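Local coordinates for putative lipoprotein (Clostridium difficile, PDB 4EXR) that is of unknown function but carries two PepSY-family (YPEB) repeats, binds a sodium ion and probably acts as a membrane-attached lipoprotein, at residues T115-Q118 and A119-I122. Residues are numbered along the deposited sequence; the frame is centred on the assembly and turned at random.
Sequences TPQQ and AMEI
Met120 folds back over the carbonyl of Pro116, one turn earlier: rotation about the CG-SE bond (chi3 -90°) brings CE of this selenomethionine back towards the proline, 4.2 Å from Pro116 CB, an apolar contact. Met120 N also donates to Pro116 O at 2.9 Å, and an N-H...O angle of 163° identifies a regular i to i+4 helical bond. On the exposed flank Gln117 and Glu121 run across each other at a slant, amide and carboxylate planes 38° apart. The bend at chi2 of Gln117 turns its amide alongside Glu121, and Glu121 OE2 lies 3.6 Å from Gln117 CG and 3.7 Å from Gln117 NE2, a packing contact. A water donates to Gln118 O at 2.8 Å and only weakly to Glu121 OE1. The start of the helix is closed by reciprocal bonds: Gln118 N donates to Thr115 OG1 at 3.1 Å, while Thr115 N reaches Gln118 OE1 at 3.0 Å. Pro116, Ala119 and Met120 face the sheet, where Tyr145, Ile147 and Trp134 cover them. The arrangement is a capping box with Thr115 as N-cap, opening the helix that packs on the antiparallel strands of the second PepSY repeat.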
loop_
_atom_site.group_PDB
_atom_site.type_symbol
_atom_site.label_atom_id
_atom_site.label_comp_id
_atom_site.label_asym_id
_atom_site.label_seq_id
_atom_site.Cartn_x
_atom_site.Cartn_y
_atom_site.Cartn_z
ATOM N N THR A 115 12.014 -9.631 -25.402
ATOM C CA THR A 115 10.677 -9.171 -25.047
ATOM C C THR A 115 9.935 -10.257 -24.286
ATOM O O THR A 115 10.305 -11.424 -24.350
ATOM C CB THR A 115 9.854 -8.817 -26.303
ATOM O OG1 THR A 115 9.667 -10.002 -27.076
ATOM C CG2 THR A 115 10.577 -7.770 -27.139
ATOM N N PRO A 116 8.886 -9.874 -23.546
ATOM C CA PRO A 116 8.074 -10.877 -22.858
ATOM C C PRO A 116 7.467 -11.885 -23.844
ATOM O O PRO A 116 7.359 -13.071 -23.528
ATOM C CB PRO A 116 6.970 -10.036 -22.210
ATOM C CG PRO A 116 7.593 -8.697 -21.992
ATOM C CD PRO A 116 8.562 -8.499 -23.121
ATOM N N GLN A 117 7.083 -11.405 -25.023
ATOM C CA GLN A 117 6.552 -12.267 -26.078
ATOM C C GLN A 117 7.563 -13.352 -26.455
ATOM O O GLN A 117 7.235 -14.542 -26.499
ATOM C CB GLN A 117 6.209 -11.411 -27.297
ATOM C CG GLN A 117 5.902 -12.194 -28.549
ATOM C CD GLN A 117 4.418 -12.380 -28.756
ATOM O OE1 GLN A 117 3.672 -12.630 -27.805
ATOM N NE2 GLN A 117 3.974 -12.246 -30.003
ATOM N N GLN A 118 8.804 -12.946 -26.700
ATOM C CA GLN A 118 9.862 -13.906 -26.991
ATOM C C GLN A 118 10.086 -14.914 -25.863
ATOM O O GLN A 118 10.285 -16.098 -26.118
ATOM C CB GLN A 118 11.166 -13.180 -27.348
ATOM C CG GLN A 118 11.116 -12.505 -28.721
ATOM C CD GLN A 118 12.257 -11.523 -28.940
ATOM O OE1 GLN A 118 12.768 -10.925 -27.995
ATOM N NE2 GLN A 118 12.654 -11.351 -30.197
ATOM N N ALA A 119 10.057 -14.456 -24.615
ATOM C CA ALA A 119 10.232 -15.376 -23.494
ATOM C C ALA A 119 9.076 -16.374 -23.376
ATOM O O ALA A 119 9.298 -17.559 -23.118
ATOM C CB ALA A 119 10.411 -14.606 -22.179
HETATM N N MSE A 120 7.849 -15.886 -23.547
HETATM C CA MSE A 120 6.663 -16.740 -23.481
HETATM C C MSE A 120 6.664 -17.824 -24.570
HETATM O O MSE A 120 6.282 -18.973 -24.320
HETATM C CB MSE A 120 5.387 -15.905 -23.597
HETATM C CG MSE A 120 5.090 -15.007 -22.398
HETATM SE SE MSE A 120 3.333 -14.114 -22.571
HETATM C CE MSE A 120 3.826 -12.466 -23.483
ATOM N N GLU A 121 7.102 -17.462 -25.774
ATOM C CA GLU A 121 7.221 -18.446 -26.862
ATOM C C GLU A 121 8.232 -19.544 -26.536
ATOM O O GLU A 121 7.984 -20.717 -26.793
ATOM C CB GLU A 121 7.591 -17.758 -28.175
ATOM C CG GLU A 121 6.471 -16.916 -28.764
ATOM C CD GLU A 121 6.948 -16.009 -29.882
ATOM O OE1 GLU A 121 8.167 -16.003 -30.181
ATOM O OE2 GLU A 121 6.100 -15.293 -30.454
ATOM N N ILE A 122 9.369 -19.165 -25.965
ATOM C CA ILE A 122 10.363 -20.141 -25.532
ATOM C C ILE A 122 9.800 -21.074 -24.454
ATOM O O ILE A 122 9.982 -22.295 -24.506
ATOM C CB ILE A 122 11.648 -19.445 -25.016
ATOM C CG1 ILE A 122 12.436 -18.870 -26.197
ATOM C CG2 ILE A 122 12.510 -20.423 -24.220
ATOM C CD1 ILE A 122 13.573 -17.947 -25.803
HETATM O O HOH W 1 11.262 -16.569 -28.674
#